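Local coordinates for protein response regulator (Caulobacter vibrioides, PDB 3T0Y) that probably acts in two-component stress signalling as an anti-sigma-factor antagonist through this sigma-like part, here bound to a chain of another protein, at residues 99-102 with 103-107; 122-125 with 126-130. One frame throughout, in Å; residues are numbered along the deposited sequence. Where two conformers were deposited one is given.

Contact 1 of 2, residues 99-102 with 103-107; sequences QAFL and LTALE
Phe-101 and Ala-105 meet one turn apart near the C-terminal end of helix 95-106, in the helix-turn-helix type sigma-like domain of PhyR. The methyl of Ala-105 sits over one face of the ring as a CH-pi contact, with CB 4.0 Å from the centroid of the Phe-101 ring and displaced toward its rim near CE1 and CZ. The ring reaches this place because CG of Phe-101 stands opposite the backbone N (chi1 178°), which leans the ring along the helix toward the next turn. Leu-102 and Leu-106 run side by side in the same direction, Leu-102 CD2 lying 4.1 Å from Leu-106 CB. Thr-104 folds its hydroxyl back between its own N and carbonyl carbon (chi1 50°). OG1 thereby lies 2.9 Å from Ala-100 O and 3.2 Å from Phe-101 O, and its single proton could serve either carbonyl. The backbone bond from Thr-104 N to Ala-100 O is long and weak, whereas Ala-105 N reaches Phe-101 O at 2.8 Å. The last turn, 103-106, is of the wider pi type. Phe-101 and Ala-100 also pack on helix 122-140, and the carbonyls of Ala-105 and Leu-106 accept hydrogen bonds from basic side chains of the chain of another protein. The Glu-107 carboxylate is engaged by Arg-30 of the second subunit. At the widened turn Leu-102 O takes two donors, Glu-107 N at 2.9 Å and, more weakly, Leu-106 N at 3.0 Å.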
# COMPACT_ATOMS: atom_id res chain seq x y z
N GLN C 99 5.83 6.24 3.50
CA GLN C 99 7.27 6.10 3.49
C GLN C 99 7.95 7.21 4.30
O GLN C 99 8.73 6.93 5.21
CB GLN C 99 7.75 6.12 2.05
CG GLN C 99 7.16 5.01 1.22
CD GLN C 99 7.43 5.16 -0.26
OE1 GLN C 99 8.10 6.09 -0.69
NE2 GLN C 99 6.91 4.24 -1.04
N ALA C 100 7.62 8.46 3.97
CA ALA C 100 8.22 9.63 4.58
C ALA C 100 7.96 9.62 6.07
O ALA C 100 8.82 9.94 6.87
CB ALA C 100 7.65 10.85 3.97
N PHE C 101 6.74 9.25 6.43
CA PHE C 101 6.35 9.19 7.82
C PHE C 101 7.11 8.09 8.56
O PHE C 101 7.63 8.32 9.65
CB PHE C 101 4.84 8.96 7.93
CG PHE C 101 4.36 8.83 9.34
CD1 PHE C 101 4.24 9.96 10.15
CD2 PHE C 101 4.02 7.60 9.87
CE1 PHE C 101 3.77 9.86 11.47
CE2 PHE C 101 3.56 7.49 11.19
CZ PHE C 101 3.44 8.62 11.98
N LEU C 102 7.18 6.89 8.00
CA LEU C 102 7.86 5.80 8.68
C LEU C 102 9.36 6.00 8.75
O LEU C 102 9.99 5.59 9.72
CB LEU C 102 7.52 4.43 8.06
CG LEU C 102 6.08 3.96 8.23
CD1 LEU C 102 5.89 2.67 7.51
CD2 LEU C 102 5.73 3.79 9.70
N LEU C 103 9.95 6.60 7.71
CA LEU C 103 11.39 6.81 7.73
C LEU C 103 11.76 7.69 8.93
O LEU C 103 12.77 7.47 9.58
CB LEU C 103 11.88 7.44 6.42
CG LEU C 103 11.90 6.45 5.26
CD1 LEU C 103 11.99 7.21 3.94
CD2 LEU C 103 13.06 5.46 5.41
N THR C 104 10.92 8.68 9.23
CA THR C 104 11.22 9.60 10.31
C THR C 104 10.68 9.09 11.65
O THR C 104 11.45 8.88 12.59
CB THR C 104 10.71 11.02 9.98
OG1 THR C 104 9.34 10.97 9.56
CG2 THR C 104 11.53 11.61 8.84
N ALA C 105 9.38 8.86 11.74
CA ALA C 105 8.77 8.48 13.01
C ALA C 105 9.23 7.13 13.53
O ALA C 105 9.47 6.97 14.73
CB ALA C 105 7.26 8.51 12.90
N LEU C 106 9.33 6.15 12.63
CA LEU C 106 9.69 4.79 13.03
C LEU C 106 11.18 4.49 12.94
O LEU C 106 11.77 3.93 13.86
CB LEU C 106 8.91 3.76 12.21
CG LEU C 106 9.30 2.30 12.44
CD1 LEU C 106 8.97 1.86 13.87
CD2 LEU C 106 8.63 1.35 11.44
N GLU C 107 11.79 4.84 11.81
CA GLU C 107 13.17 4.42 11.59
C GLU C 107 14.16 5.47 12.10
O GLU C 107 15.37 5.26 12.03
CB GLU C 107 13.44 4.12 10.12
CG GLU C 107 12.67 2.94 9.55
CD GLU C 107 12.90 1.66 10.34
OE1 GLU C 107 14.06 1.33 10.67
OE2 GLU C 107 11.89 0.98 10.64

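Contact 2 of 2, residues 122-125 with 126-130; sequences FGEV and ERLIG
Glu-124 lies alongside Arg-127 and crosses over Leu-128 in the first turns of helix 122-140, the C-terminal helix of the helix-turn-helix type sigma-like domain; its place after helix 111-118 is consistent with the recognition-helix position of sigma region 4. The Glu-124 chain bends at chi2 (70°), which brings its carboxylate beside Arg-127. Glu-124 OE1 accepts a nearly straight hydrogen bond from Arg-127 NE at 3.0 Å, as part of a salt bridge. The donor comes from the syn side of the oxygen, 34° out of the carboxylate plane, while OE1 lies at the edge of the guanidinium, close to that group's plane. The two flat groups are turned 46° against each other, and Glu-124 OE2 stays 3.8 Å from Arg-127 NH2, so the grip is a single bond rather than a paired one. The aliphatic part of the glutamate is used as well: Glu-124 CG touches Leu-128 CD1 at 4.0 Å. Near the start of the helix, the negative charge would probably be favoured by the helix dipole. The backbone Glu-124 N is hydrogen-bonded to Asp-121 OD1, just ahead of the helix. Val-125 and Ile-129 lie side by side and point the same way, Val-125 packing on Ala-115 and Ile-129 on Thr-104; Val-125 CG1 meets Ile-129 CD1 at 4.0 Å. Regular i to i+4 bonds carry the backbone, Leu-128 N to Glu-124 O among them at 2.9 Å. In one of its two conformers Glu-126 CG comes obliquely to the Phe-122 ring, a contact left doubtful by the other. On the flank that faces helix 95-106, Ile-129 CG1 rests 3.3 Å from Val-125 O.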
# COMPACT_ATOMS: atom_id res chain seq x y z
N PHE C 122 13.54 18.67 -0.04
CA PHE C 122 13.18 18.68 1.37
C PHE C 122 11.73 19.06 1.59
O PHE C 122 11.07 18.50 2.45
CB PHE C 122 14.09 19.65 2.16
CG PHE C 122 13.76 19.72 3.61
CD1 PHE C 122 14.15 18.70 4.47
CD2 PHE C 122 13.04 20.78 4.12
CE1 PHE C 122 13.83 18.76 5.83
CE2 PHE C 122 12.70 20.83 5.47
CZ PHE C 122 13.10 19.83 6.32
N GLY C 123 11.25 20.05 0.83
CA GLY C 123 9.89 20.53 1.00
C GLY C 123 8.90 19.42 0.71
O GLY C 123 7.89 19.27 1.39
N GLU C 124 9.21 18.63 -0.32
CA GLU C 124 8.40 17.47 -0.67
C GLU C 124 8.32 16.53 0.54
O GLU C 124 7.25 16.03 0.88
CB GLU C 124 9.00 16.76 -1.88
CG GLU C 124 8.40 15.41 -2.22
CD GLU C 124 6.98 15.48 -2.78
OE1 GLU C 124 6.31 16.53 -2.61
OE2 GLU C 124 6.52 14.47 -3.38
N VAL C 125 9.45 16.32 1.21
CA VAL C 125 9.45 15.45 2.38
C VAL C 125 8.57 15.96 3.53
O VAL C 125 7.86 15.17 4.15
CB VAL C 125 10.88 15.20 2.91
CG1 VAL C 125 10.82 14.61 4.33
CG2 VAL C 125 11.60 14.28 1.98
N GLU C 126 8.63 17.26 3.85
CA GLU C 126 7.78 17.80 4.91
C GLU C 126 6.31 17.76 4.49
O GLU C 126 5.43 17.54 5.30
CB GLU C 126 8.20 19.22 5.30
CG GLU C 126 9.61 19.35 5.93
CD GLU C 126 9.69 18.81 7.37
OE1 GLU C 126 9.64 17.58 7.56
OE2 GLU C 126 9.82 19.62 8.31
N ARG C 127 6.06 17.97 3.20
CA ARG C 127 4.70 17.90 2.70
C ARG C 127 4.17 16.50 2.98
O ARG C 127 3.10 16.33 3.56
CB ARG C 127 4.65 18.17 1.18
CG ARG C 127 3.25 18.05 0.57
CD ARG C 127 3.24 18.16 -0.96
NE ARG C 127 3.46 16.88 -1.65
CZ ARG C 127 2.59 15.87 -1.67
NH1 ARG C 127 1.43 15.96 -1.02
NH2 ARG C 127 2.89 14.76 -2.33
N LEU C 128 4.96 15.52 2.55
CA LEU C 128 4.58 14.12 2.66
C LEU C 128 4.29 13.73 4.10
O LEU C 128 3.29 13.10 4.38
CB LEU C 128 5.68 13.23 2.07
CG LEU C 128 5.63 13.20 0.55
CD1 LEU C 128 6.86 12.49 -0.01
CD2 LEU C 128 4.34 12.51 0.10
N ILE C 129 5.15 14.13 5.02
CA ILE C 129 4.92 13.85 6.43
C ILE C 129 3.69 14.61 6.92
O ILE C 129 2.96 14.14 7.80
CB ILE C 129 6.11 14.31 7.29
CG1 ILE C 129 7.36 13.47 6.99
CG2 ILE C 129 5.75 14.21 8.76
CD1 ILE C 129 8.63 14.07 7.62
N GLY C 130 3.48 15.80 6.37
CA GLY C 130 2.32 16.59 6.74
C GLY C 130 1.08 15.81 6.38
O GLY C 130 0.22 15.55 7.23

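Overall arrangement
From the N terminus the chain first builds the helices up to residue 89, then enters helix 95-106, where contact 1 spans successive turns and runs out into the loop at Glu-107. The loop leads into helix 111-118, and a short turn then opens helix 122-140, whose first turns hold contact 2. Each contact joins neighbouring turns of one helix and closes no large loop; they follow in series, neither nesting nor crossing. With centres 12 Å apart they touch directly, Ala-100 CB packing on Leu-128 CB at 3.6 Å, so helices 95-106 and 122-140 pack together, with helix 111-118 against both.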